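Local coordinates for ABC transporter, substrate binding protein (Polyamine) (PDB 4EQ7) that probably captures polyamines in the periplasm and delivers them to an ABC transporter for uptake, as a type 2 periplasmic binding protein, at residues N1-S6 / T53-D58; S79-T84 / F243-T248; D93-S98 / A225-V230. All coordinates share one frame; numbering follows the deposited sequence.

Contact 1: residues N1-S6 / T53-D58; sequences NDLVFS and TWDVVD
The indole of Trp54 lies under the side chain of Ser6, whose CB stands almost straight over the face of the five-membered ring in a CH-pi contact, 3.9 Å from its centroid. Ser6 OG, anti to the backbone N, reaches on across the same face and ends 3.4 Å above the ring plane, over the centre of the indole; buried there, OG has no polar partner. Trp54 NE1 is hydrogen-bonded to Asp35 OD2, a bond that helps hold the indole in this orientation. The Phe5 ring, by contrast, receives Val56 CG1 at its edge, in plane, 3.7 Å from CD1, and also meets the ring of Phe243 from helix 237-247, the two planes about 40° apart. These pairs sit on two neighbouring parallel strands, 3-6 and 56-58, of the central sheet of a periplasmic binding protein lobe; the strands run 10° apart. Strand 3-6 lies between strands 32-35 and 56-60 and pairs in parallel with both; helix 10-28 leads from 3-6 to 32-35, and helix 40-48 from there to 56-60. Val56 N donates to Val4 O, Ser6 N to Val56 O and Asp58 N to Ser6 O. Ahead of the paired residues, Asp55 N shares Val4 O with Val56 N, and the Asp55 carboxylate turns back to the other strand. One of its oxygens, OD1, is held by Thr234, while CB packs on Leu3 CD1. Asp55 OD2 accepts from Val4 N at 2.8 Å on its anti side, 16° out of the carboxylate plane.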
ATOM      1  N   ASN A   1      24.236 -19.110  -7.227  1.00 41.37           N
ATOM      2  CA  ASN A   1      23.001 -19.440  -6.513  1.00 40.46           C
ATOM      3  C   ASN A   1      21.872 -18.497  -6.928  1.00 40.02           C
ATOM      4  O   ASN A   1      22.078 -17.286  -6.933  1.00 40.03           O
ATOM      5  CB  ASN A   1      23.226 -19.359  -4.994  1.00 43.05           C
ATOM      6  CG  ASN A   1      23.321 -20.694  -4.282  1.00 70.44           C
ATOM      7  OD1 ASN A   1      23.355 -21.775  -4.894  1.00 66.27           O
ATOM      8  ND2 ASN A   1      23.364 -20.644  -2.956  1.00 60.78           N
ATOM      9  N   ASP A   2      20.695 -19.041  -7.294  1.00 34.41           N
ATOM     10  CA  ASP A   2      19.556 -18.210  -7.704  1.00 32.97           C
ATOM     11  C   ASP A   2      18.877 -17.574  -6.495  1.00 34.55           C
ATOM     12  O   ASP A   2      18.626 -18.246  -5.498  1.00 35.21           O
ATOM     13  CB  ASP A   2      18.532 -19.009  -8.529  1.00 34.31           C
ATOM     14  CG  ASP A   2      19.033 -19.511  -9.875  1.00 42.31           C
ATOM     15  OD1 ASP A   2      20.030 -18.956 -10.386  1.00 42.62           O
ATOM     16  OD2 ASP A   2      18.416 -20.447 -10.423  1.00 48.09           O
ATOM     17  N   LEU A   3      18.592 -16.277  -6.598  1.00 28.19           N
ATOM     18  CA  LEU A   3      17.901 -15.483  -5.582  1.00 26.20           C
ATOM     19  C   LEU A   3      16.392 -15.601  -5.871  1.00 27.25           C
ATOM     20  O   LEU A   3      15.993 -15.633  -7.043  1.00 24.91           O
ATOM     21  CB  LEU A   3      18.354 -14.026  -5.720  1.00 26.08           C
ATOM     22  CG  LEU A   3      17.926 -13.033  -4.651  1.00 30.74           C
ATOM     23  CD1 LEU A   3      18.779 -13.168  -3.383  1.00 30.58           C
ATOM     24  CD2 LEU A   3      18.056 -11.654  -5.165  1.00 33.74           C
ATOM     25  N   VAL A   4      15.566 -15.679  -4.810  1.00 21.31           N
ATOM     26  CA  VAL A   4      14.114 -15.782  -4.981  1.00 20.53           C
ATOM     27  C   VAL A   4      13.466 -14.533  -4.419  1.00 22.06           C
ATOM     28  O   VAL A   4      13.702 -14.180  -3.258  1.00 19.91           O
ATOM     29  CB  VAL A   4      13.497 -17.082  -4.381  1.00 24.26           C
ATOM     30  CG1 VAL A   4      11.975 -17.113  -4.561  1.00 24.00           C
ATOM     31  CG2 VAL A   4      14.130 -18.340  -4.983  1.00 23.86           C
ATOM     32  N   PHE A   5      12.635 -13.872  -5.258  1.00 17.99           N
ATOM     33  CA  PHE A   5      11.874 -12.661  -4.927  1.00 15.77           C
ATOM     34  C   PHE A   5      10.385 -13.032  -4.922  1.00 19.20           C
ATOM     35  O   PHE A   5       9.885 -13.615  -5.892  1.00 18.24           O
ATOM     36  CB  PHE A   5      12.163 -11.527  -5.944  1.00 16.21           C
ATOM     37  CG  PHE A   5      11.395 -10.247  -5.693  1.00 16.76           C
ATOM     38  CD1 PHE A   5      11.750  -9.394  -4.657  1.00 17.89           C
ATOM     39  CD2 PHE A   5      10.273  -9.931  -6.452  1.00 18.44           C
ATOM     40  CE1 PHE A   5      11.021  -8.226  -4.407  1.00 19.55           C
ATOM     41  CE2 PHE A   5       9.568  -8.746  -6.223  1.00 20.17           C
ATOM     42  CZ  PHE A   5       9.931  -7.915  -5.186  1.00 18.28           C
ATOM     43  N   SER A   6       9.714 -12.752  -3.795  1.00 16.15           N
ATOM     44  CA  SER A   6       8.294 -13.020  -3.602  1.00 16.02           C
ATOM     45  C   SER A   6       7.535 -11.707  -3.471  1.00 16.38           C
ATOM     46  O   SER A   6       7.940 -10.801  -2.733  1.00 13.50           O
ATOM     47  CB  SER A   6       8.068 -13.927  -2.388  1.00 21.48           C
ATOM     48  OG  SER A   6       6.689 -14.212  -2.180  1.00 27.55           O
ATOM     49  N   THR A  53      13.178 -20.432   1.449  1.00 25.36           N
ATOM     50  CA  THR A  53      13.144 -20.501  -0.020  1.00 24.27           C
ATOM     51  C   THR A  53      12.839 -19.128  -0.646  1.00 26.35           C
ATOM     52  O   THR A  53      12.940 -18.992  -1.862  1.00 27.30           O
ATOM     53  CB  THR A  53      12.174 -21.581  -0.511  1.00 32.82           C
ATOM     54  OG1 THR A  53      10.879 -21.287  -0.002  1.00 33.03           O
ATOM     55  CG2 THR A  53      12.595 -23.006  -0.089  1.00 33.08           C
ATOM     56  N   TRP A  54      12.457 -18.122   0.164  1.00 20.16           N
ATOM     57  CA  TRP A  54      12.243 -16.765  -0.335  1.00 19.02           C
ATOM     58  C   TRP A  54      13.335 -15.916   0.244  1.00 21.85           C
ATOM     59  O   TRP A  54      13.513 -15.913   1.458  1.00 22.45           O
ATOM     60  CB  TRP A  54      10.854 -16.206   0.087  1.00 16.69           C
ATOM     61  CG  TRP A  54       9.678 -16.932  -0.484  1.00 17.55           C
ATOM     62  CD1 TRP A  54       9.671 -17.813  -1.530  1.00 20.25           C
ATOM     63  CD2 TRP A  54       8.310 -16.755  -0.095  1.00 17.45           C
ATOM     64  NE1 TRP A  54       8.376 -18.185  -1.820  1.00 20.47           N
ATOM     65  CE2 TRP A  54       7.525 -17.576  -0.934  1.00 21.62           C
ATOM     66  CE3 TRP A  54       7.672 -16.009   0.921  1.00 18.84           C
ATOM     67  CZ2 TRP A  54       6.124 -17.645  -0.819  1.00 20.84           C
ATOM     68  CZ3 TRP A  54       6.290 -16.098   1.046  1.00 19.86           C
ATOM     69  CH2 TRP A  54       5.535 -16.907   0.185  1.00 20.48           C
ATOM     70  N   ASP A  55      14.088 -15.206  -0.599  1.00 18.54           N
ATOM     71  CA  ASP A  55      15.202 -14.383  -0.102  1.00 18.33           C
ATOM     72  C   ASP A  55      14.855 -12.923   0.133  1.00 20.31           C
ATOM     73  O   ASP A  55      15.392 -12.321   1.060  1.00 18.37           O
ATOM     74  CB  ASP A  55      16.423 -14.528  -1.035  1.00 20.05           C
ATOM     75  CG  ASP A  55      16.806 -15.989  -1.226  1.00 24.15           C
ATOM     76  OD1 ASP A  55      17.028 -16.669  -0.221  1.00 26.83           O
ATOM     77  OD2 ASP A  55      16.750 -16.475  -2.377  1.00 23.28           O
ATOM     78  N   VAL A  56      14.025 -12.335  -0.758  1.00 15.72           N
ATOM     79  CA  VAL A  56      13.538 -10.962  -0.655  1.00 15.17           C
ATOM     80  C   VAL A  56      12.019 -11.083  -0.849  1.00 17.37           C
ATOM     81  O   VAL A  56      11.572 -11.747  -1.786  1.00 16.22           O
ATOM     82  CB  VAL A  56      14.173  -9.928  -1.646  1.00 18.79           C
ATOM     83  CG1 VAL A  56      13.530  -8.545  -1.484  1.00 18.31           C
ATOM     84  CG2 VAL A  56      15.692  -9.819  -1.462  1.00 18.90           C
ATOM     85  N   VAL A  57      11.253 -10.500   0.072  1.00 14.72           N
ATOM     86  CA  VAL A  57       9.777 -10.563   0.049  1.00 13.83           C
ATOM     87  C   VAL A  57       9.231  -9.150   0.127  1.00 16.42           C
ATOM     88  O   VAL A  57       9.646  -8.371   0.974  1.00 17.01           O
ATOM     89  CB  VAL A  57       9.192 -11.438   1.206  1.00 16.87           C
ATOM     90  CG1 VAL A  57       7.693 -11.718   1.014  1.00 15.40           C
ATOM     91  CG2 VAL A  57       9.954 -12.748   1.368  1.00 16.59           C
ATOM     92  N   ASP A  58       8.263  -8.836  -0.745  1.00 13.57           N
ATOM     93  CA  ASP A  58       7.528  -7.592  -0.685  1.00 12.97           C
ATOM     94  C   ASP A  58       6.337  -7.900   0.259  1.00 14.98           C
ATOM     95  O   ASP A  58       5.515  -8.785  -0.023  1.00 16.13           O
ATOM     96  CB  ASP A  58       7.041  -7.139  -2.075  1.00 14.38           C
ATOM     97  CG  ASP A  58       6.210  -5.857  -2.025  1.00 15.78           C
ATOM     98  OD1 ASP A  58       5.245  -5.804  -1.231  1.00 16.11           O
ATOM     99  OD2 ASP A  58       6.504  -4.928  -2.796  1.00 15.30           O
TER

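Contact 2: residues S79-T84 / F243-T248; sequences SVIDKT and FIALAT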
ATOM      1  N   SER A  79      25.142  -0.886   5.367  1.00 24.34           N
ATOM      2  CA  SER A  79      26.412  -0.517   4.738  1.00 23.84           C
ATOM      3  C   SER A  79      26.247  -0.862   3.250  1.00 28.20           C
ATOM      4  O   SER A  79      26.908  -0.247   2.424  1.00 29.00           O
ATOM      5  CB  SER A  79      27.593  -1.271   5.349  1.00 24.95           C
ATOM      6  OG  SER A  79      27.621  -2.658   5.042  1.00 23.78           O
ATOM      7  N   VAL A  80      25.348  -1.836   2.912  1.00 23.62           N
ATOM      8  CA  VAL A  80      25.034  -2.249   1.519  1.00 23.15           C
ATOM      9  C   VAL A  80      23.836  -1.433   1.022  1.00 26.75           C
ATOM     10  O   VAL A  80      23.866  -0.888  -0.089  1.00 24.39           O
ATOM     11  CB  VAL A  80      24.829  -3.783   1.358  1.00 26.02           C
ATOM     12  CG1 VAL A  80      24.333  -4.150  -0.049  1.00 25.11           C
ATOM     13  CG2 VAL A  80      26.119  -4.545   1.682  1.00 25.99           C
ATOM     14  N   ILE A  81      22.792  -1.339   1.870  1.00 23.54           N
ATOM     15  CA  ILE A  81      21.595  -0.553   1.588  1.00 23.16           C
ATOM     16  C   ILE A  81      21.844   0.831   2.163  1.00 28.93           C
ATOM     17  O   ILE A  81      22.004   0.967   3.375  1.00 29.81           O
ATOM     18  CB  ILE A  81      20.338  -1.227   2.198  1.00 25.18           C
ATOM     19  CG1 ILE A  81      20.174  -2.673   1.650  1.00 25.31           C
ATOM     20  CG2 ILE A  81      19.082  -0.370   1.887  1.00 25.35           C
ATOM     21  CD1 ILE A  81      19.497  -3.657   2.583  1.00 25.72           C
ATOM     22  N   ASP A  82      21.868   1.860   1.312  1.00 26.58           N
ATOM     23  CA  ASP A  82      22.081   3.218   1.799  1.00 26.58           C
ATOM     24  C   ASP A  82      20.735   3.782   2.259  1.00 31.15           C
ATOM     25  O   ASP A  82      19.896   4.171   1.434  1.00 31.34           O
ATOM     26  CB  ASP A  82      22.755   4.106   0.726  1.00 28.25           C
ATOM     27  CG  ASP A  82      23.044   5.544   1.153  1.00 34.24           C
ATOM     28  OD1 ASP A  82      22.818   5.875   2.341  1.00 32.63           O
ATOM     29  OD2 ASP A  82      23.514   6.332   0.303  1.00 41.43           O
ATOM     30  N   LYS A  83      20.532   3.841   3.579  1.00 27.99           N
ATOM     31  CA  LYS A  83      19.259   4.324   4.118  1.00 27.87           C
ATOM     32  C   LYS A  83      19.132   5.839   4.080  1.00 33.30           C
ATOM     33  O   LYS A  83      18.026   6.342   4.234  1.00 32.65           O
ATOM     34  CB  LYS A  83      18.936   3.713   5.509  1.00 29.67           C
ATOM     35  CG  LYS A  83      19.745   4.262   6.673  1.00 34.93           C
ATOM     36  CD  LYS A  83      19.422   3.514   7.956  1.00 35.75           C
ATOM     37  CE  LYS A  83      20.346   3.920   9.065  1.00 40.22           C
ATOM     38  NZ  LYS A  83      20.063   3.189  10.323  1.00 50.93           N
ATOM     39  N   THR A  84      20.246   6.569   3.827  1.00 30.58           N
ATOM     40  CA  THR A  84      20.227   8.042   3.801  1.00 30.46           C
ATOM     41  C   THR A  84      19.370   8.636   2.679  1.00 32.16           C
ATOM     42  O   THR A  84      18.837   9.731   2.836  1.00 31.65           O
ATOM     43  CB  THR A  84      21.652   8.646   3.906  1.00 40.23           C
ATOM     44  OG1 THR A  84      22.338   8.479   2.666  1.00 37.60           O
ATOM     45  CG2 THR A  84      22.483   8.038   5.066  1.00 40.46           C
ATOM     46  N   PHE A 243      20.342  -7.050  -3.636  1.00 19.14           N
ATOM     47  CA  PHE A 243      19.088  -6.912  -4.406  1.00 18.23           C
ATOM     48  C   PHE A 243      18.277  -5.744  -3.843  1.00 21.06           C
ATOM     49  O   PHE A 243      17.818  -4.879  -4.602  1.00 19.35           O
ATOM     50  CB  PHE A 243      18.272  -8.210  -4.368  1.00 19.27           C
ATOM     51  CG  PHE A 243      16.961  -8.073  -5.108  1.00 20.27           C
ATOM     52  CD1 PHE A 243      16.863  -8.417  -6.453  1.00 22.08           C
ATOM     53  CD2 PHE A 243      15.829  -7.563  -4.469  1.00 21.81           C
ATOM     54  CE1 PHE A 243      15.667  -8.227  -7.151  1.00 22.55           C
ATOM     55  CE2 PHE A 243      14.636  -7.383  -5.165  1.00 23.54           C
ATOM     56  CZ  PHE A 243      14.560  -7.722  -6.497  1.00 21.78           C
ATOM     57  N   ILE A 244      18.143  -5.698  -2.486  1.00 17.09           N
ATOM     58  CA  ILE A 244      17.409  -4.613  -1.834  1.00 16.94           C
ATOM     59  C   ILE A 244      18.037  -3.264  -2.118  1.00 20.49           C
ATOM     60  O   ILE A 244      17.316  -2.322  -2.437  1.00 18.28           O
ATOM     61  CB  ILE A 244      17.167  -4.892  -0.325  1.00 19.11           C
ATOM     62  CG1 ILE A 244      16.208  -6.088  -0.176  1.00 19.63           C
ATOM     63  CG2 ILE A 244      16.613  -3.644   0.368  1.00 19.18           C
ATOM     64  CD1 ILE A 244      16.069  -6.652   1.229  1.00 23.94           C
ATOM     65  N   ALA A 245      19.396  -3.175  -2.073  1.00 19.39           N
ATOM     66  CA  ALA A 245      20.077  -1.907  -2.379  1.00 18.70           C
ATOM     67  C   ALA A 245      19.754  -1.474  -3.819  1.00 20.54           C
ATOM     68  O   ALA A 245      19.493  -0.297  -4.049  1.00 20.81           O
ATOM     69  CB  ALA A 245      21.590  -2.056  -2.193  1.00 19.52           C
ATOM     70  N   LEU A 246      19.720  -2.416  -4.768  1.00 19.04           N
ATOM     71  CA  LEU A 246      19.394  -2.060  -6.160  1.00 19.66           C
ATOM     72  C   LEU A 246      17.930  -1.590  -6.257  1.00 21.49           C
ATOM     73  O   LEU A 246      17.662  -0.520  -6.803  1.00 19.69           O
ATOM     74  CB  LEU A 246      19.638  -3.247  -7.104  1.00 20.38           C
ATOM     75  CG  LEU A 246      19.493  -2.932  -8.601  1.00 26.88           C
ATOM     76  CD1 LEU A 246      20.560  -3.631  -9.391  1.00 28.11           C
ATOM     77  CD2 LEU A 246      18.100  -3.344  -9.122  1.00 31.24           C
ATOM     78  N   ALA A 247      16.998  -2.401  -5.727  1.00 18.81           N
ATOM     79  CA  ALA A 247      15.543  -2.152  -5.751  1.00 17.35           C
ATOM     80  C   ALA A 247      15.150  -0.804  -5.154  1.00 19.09           C
ATOM     81  O   ALA A 247      14.209  -0.171  -5.632  1.00 19.36           O
ATOM     82  CB  ALA A 247      14.829  -3.289  -5.032  1.00 18.12           C
ATOM     83  N   THR A 248      15.921  -0.324  -4.167  1.00 14.92           N
ATOM     84  CA  THR A 248      15.646   0.934  -3.481  1.00 16.44           C
ATOM     85  C   THR A 248      16.509   2.099  -3.976  1.00 22.65           C
ATOM     86  O   THR A 248      16.420   3.197  -3.430  1.00 22.19           O
ATOM     87  CB  THR A 248      15.652   0.725  -1.965  1.00 24.94           C
ATOM     88  OG1 THR A 248      16.921   0.203  -1.582  1.00 25.89           O
ATOM     89  CG2 THR A 248      14.541  -0.224  -1.504  1.00 22.85           C
TER
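Residues 79-84 form an irregular loop that passes beside the last turn of helix 237-247, coming nearest where Ile81 CA lies 4.5 Å from Ala245 CA. The helix ends here: Thr248 is the first residue to leave helical backbone angles, although its N still bonds to Ile244 O. This is loop-on-helix packing within one lobe of the type 2 periplasmic binding protein fold, and it works through a small residue. Ala245 CB points toward the loop, and the backbone of Val80 can settle close upon it, with Val80 O 3.3 Å from Ala245 CB. Val80 CG1 touches the same methyl, 4.1 Å away. Ile81 is the main apolar side chain of the loop. Its CG1 is anti to the carbonyl carbon (chi1 -57°), and this torsion sets CD1 against Ile244 CG2 at 3.6 Å, the two side chains crossing at a slant; CG1 passes over Ala245 N and CB. The other branch, CG2, turns to the end of the helix and lies 4.1 Å from Thr248 OG1. Leu86 adds to this packing, touching both Ile81 and Thr248, and Ile244 continues inward to Val96 of the sheet. Beyond the contact the loop continues into an Asx turn, in which Asp82 OD1 accepts from both N and OG1 of Thr84. The hydroxyl of Thr248 is likewise satisfied at home, since OG1 donates to Ile244 O at 2.7 Å, from the face of that carbonyl opposite to Thr248 N.

Contact 3: residues D93-S98 / A225-V230; sequences DYSVGS and ADSLVV
Val96 and Leu228 face each other as an antiparallel hydrogen-bonded pair, where strand 96-108 joins strand 214-229 in the sheet of a type 2 periplasmic binding protein. Leu228 N donates to Val96 O at 2.8 Å, whereas the return bond from Val96 N to Leu228 O is weak at 3.3 Å. One step on, Gly97 and Ser227 make a non-hydrogen-bonded pair with their CA atoms 4.2 Å apart. The chain then turns a corner at Ser98, whose N bonds to Asp226 O from above the carbonyl plane, 42° out of it. Ser98 CB packs against Leu228 CG, and its OG, anti to the backbone N (chi1 174°), touches Leu228 CD2 while hydrogen-bonding to Asp58 of the adjoining strand. Val229 CG1 lies against Ser95 CB and Tyr94 O at the other end of the pairing.

Farther out, two waters bridge the segments. One accepts from Val230 N at 2.8 Å and lies 2.7 Å from Tyr94 O, to which it probably donates, carrying the pairing past the last direct bond. Ser95 OG is hydrogen-bonded to Thr92 OG1, three residues earlier in the chain, and helix 237-247 packs on Val96 through Ile244 and on Leu228 through Ala247. The second water joins the hydroxyls of Ser95 and Ser227, lying 2.7 Å from each OG.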
ATOM      1  N   ASP A  93      14.941  -1.697  11.430  1.00 22.09           N
ATOM      2  CA  ASP A  93      16.179  -2.497  11.433  1.00 22.22           C
ATOM      3  C   ASP A  93      16.039  -3.710  10.538  1.00 24.41           C
ATOM      4  O   ASP A  93      17.045  -4.277  10.136  1.00 23.61           O
ATOM      5  CB  ASP A  93      16.535  -2.979  12.857  1.00 24.44           C
ATOM      6  CG  ASP A  93      17.000  -1.888  13.805  1.00 31.07           C
ATOM      7  OD1 ASP A  93      17.311  -0.766  13.325  1.00 30.41           O
ATOM      8  OD2 ASP A  93      17.047  -2.150  15.023  1.00 36.73           O
ATOM      9  N   TYR A  94      14.792  -4.098  10.206  1.00 19.37           N
ATOM     10  CA  TYR A  94      14.495  -5.293   9.413  1.00 18.42           C
ATOM     11  C   TYR A  94      13.798  -5.002   8.081  1.00 18.35           C
ATOM     12  O   TYR A  94      13.401  -5.947   7.400  1.00 19.20           O
ATOM     13  CB  TYR A  94      13.588  -6.241  10.225  1.00 20.17           C
ATOM     14  CG  TYR A  94      14.116  -6.564  11.603  1.00 22.52           C
ATOM     15  CD1 TYR A  94      14.936  -7.669  11.814  1.00 24.57           C
ATOM     16  CD2 TYR A  94      13.812  -5.756  12.695  1.00 24.15           C
ATOM     17  CE1 TYR A  94      15.432  -7.969  13.083  1.00 27.34           C
ATOM     18  CE2 TYR A  94      14.300  -6.047  13.969  1.00 25.91           C
ATOM     19  CZ  TYR A  94      15.122  -7.145  14.153  1.00 33.45           C
ATOM     20  OH  TYR A  94      15.607  -7.431  15.406  1.00 37.37           O
ATOM     21  N   SER A  95      13.621  -3.739   7.724  1.00 16.56           N
ATOM     22  CA  SER A  95      12.858  -3.443   6.507  1.00 15.62           C
ATOM     23  C   SER A  95      13.150  -2.083   5.957  1.00 18.51           C
ATOM     24  O   SER A  95      13.594  -1.176   6.675  1.00 18.34           O
ATOM     25  CB  SER A  95      11.356  -3.566   6.806  1.00 15.12           C
ATOM     26  OG  SER A  95      10.976  -2.633   7.806  1.00 19.81           O
ATOM     27  N   VAL A  96      12.877  -1.920   4.658  1.00 14.35           N
ATOM     28  CA  VAL A  96      12.920  -0.634   3.972  1.00 14.34           C
ATOM     29  C   VAL A  96      11.648  -0.613   3.118  1.00 16.94           C
ATOM     30  O   VAL A  96      11.113  -1.671   2.828  1.00 16.37           O
ATOM     31  CB  VAL A  96      14.198  -0.409   3.098  1.00 18.38           C
ATOM     32  CG1 VAL A  96      15.465  -0.328   3.975  1.00 18.92           C
ATOM     33  CG2 VAL A  96      14.338  -1.489   2.022  1.00 16.81           C
ATOM     34  N   GLY A  97      11.220   0.565   2.698  1.00 16.72           N
ATOM     35  CA  GLY A  97      10.055   0.724   1.833  1.00 16.67           C
ATOM     36  C   GLY A  97      10.311   0.080   0.485  1.00 20.86           C
ATOM     37  O   GLY A  97      11.453   0.069   0.008  1.00 20.62           O
ATOM     38  N   SER A  98       9.272  -0.524  -0.093  1.00 14.63           N
ATOM     39  CA  SER A  98       9.309  -1.147  -1.419  1.00 14.18           C
ATOM     40  C   SER A  98       8.729  -0.119  -2.401  1.00 18.35           C
ATOM     41  O   SER A  98       9.239   0.073  -3.503  1.00 16.24           O
ATOM     42  CB  SER A  98       8.464  -2.428  -1.418  1.00 16.36           C
ATOM     43  OG  SER A  98       8.365  -2.995  -2.719  1.00 19.28           O
ATOM     44  N   ALA A 225       2.470   1.974   2.982  1.00 15.79           N
ATOM     45  CA  ALA A 225       3.513   1.460   2.104  1.00 15.36           C
ATOM     46  C   ALA A 225       3.675  -0.026   2.203  1.00 16.16           C
ATOM     47  O   ALA A 225       3.209  -0.654   3.147  1.00 16.70           O
ATOM     48  CB  ALA A 225       4.847   2.106   2.502  1.00 16.14           C
ATOM     49  N   ASP A 226       4.393  -0.583   1.233  1.00 12.81           N
ATOM     50  CA  ASP A 226       4.867  -1.953   1.270  1.00 10.93           C
ATOM     51  C   ASP A 226       6.358  -1.850   1.585  1.00 15.10           C
ATOM     52  O   ASP A 226       6.961  -0.778   1.432  1.00 14.04           O
ATOM     53  CB  ASP A 226       4.597  -2.718  -0.038  1.00 11.68           C
ATOM     54  CG  ASP A 226       3.233  -3.415  -0.063  1.00 16.69           C
ATOM     55  OD1 ASP A 226       2.302  -2.915   0.592  1.00 16.23           O
ATOM     56  OD2 ASP A 226       3.089  -4.422  -0.789  1.00 16.93           O
ATOM     57  N   SER A 227       6.922  -2.944   2.056  1.00 12.84           N
ATOM     58  CA  SER A 227       8.322  -3.021   2.467  1.00 13.09           C
ATOM     59  C   SER A 227       9.005  -4.205   1.826  1.00 16.03           C
ATOM     60  O   SER A 227       8.356  -5.181   1.468  1.00 16.23           O
ATOM     61  CB  SER A 227       8.392  -3.237   3.980  1.00 13.39           C
ATOM     62  OG  SER A 227       7.801  -2.157   4.684  1.00 19.30           O
ATOM     63  N   LEU A 228      10.342  -4.159   1.795  1.00 14.76           N
ATOM     64  CA  LEU A 228      11.168  -5.287   1.403  1.00 13.79           C
ATOM     65  C   LEU A 228      11.835  -5.790   2.681  1.00 16.86           C
ATOM     66  O   LEU A 228      12.394  -4.997   3.463  1.00 15.66           O
ATOM     67  CB  LEU A 228      12.229  -4.896   0.356  1.00 14.15           C
ATOM     68  CG  LEU A 228      11.677  -4.392  -0.989  1.00 18.70           C
ATOM     69  CD1 LEU A 228      12.839  -4.027  -1.959  1.00 20.00           C
ATOM     70  CD2 LEU A 228      10.704  -5.435  -1.614  1.00 17.76           C
ATOM     71  N   VAL A 229      11.749  -7.103   2.877  1.00 14.62           N
ATOM     72  CA  VAL A 229      12.286  -7.845   4.016  1.00 14.24           C
ATOM     73  C   VAL A 229      12.999  -9.073   3.504  1.00 19.74           C
ATOM     74  O   VAL A 229      12.737  -9.538   2.386  1.00 20.04           O
ATOM     75  CB  VAL A 229      11.193  -8.222   5.059  1.00 15.24           C
ATOM     76  CG1 VAL A 229      10.468  -6.971   5.583  1.00 15.07           C
ATOM     77  CG2 VAL A 229      10.210  -9.251   4.489  1.00 14.47           C
ATOM     78  N   VAL A 230      13.862  -9.634   4.368  1.00 17.58           N
ATOM     79  CA  VAL A 230      14.659 -10.825   4.098  1.00 17.09           C
ATOM     80  C   VAL A 230      14.330 -11.833   5.206  1.00 19.21           C
ATOM     81  O   VAL A 230      14.682 -11.560   6.353  1.00 20.05           O
ATOM     82  CB  VAL A 230      16.169 -10.436   4.107  1.00 20.90           C
ATOM     83  CG1 VAL A 230      17.058 -11.652   3.903  1.00 20.31           C
ATOM     84  CG2 VAL A 230      16.481  -9.366   3.071  1.00 20.73           C
TER
HETATM   85  O   HOH W   1      14.511  -8.356   6.763  1.00 19.97           O
HETATM   86  O   HOH W   2       9.093  -1.025   6.706  1.00 17.78           O

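In the fold
The three contacts lie in one lobe of the binding protein, about 16 Å (contacts 1 and 2), 14 Å (1 and 3) and 11 Å (2 and 3) apart, centre to centre. Contacts 1 and 3 belong to the same sheet, because strand 56-60 pairs with both 3-6 and 214-229. At their junction the like charges Asp58 OD1 and Asp226 OD2 come within 2.6 Å, so a proton may be shared between them. Helix 237-247, which follows strand 214-229, packs on both: Phe243 meets Leu3 and Val56, while Ile244 meets Val230. Contact 1 closes first along the chain; contact 2 then spans contact 3, whose long strands 96-108 and 214-229 probably run on toward the other lobe, as in this fold.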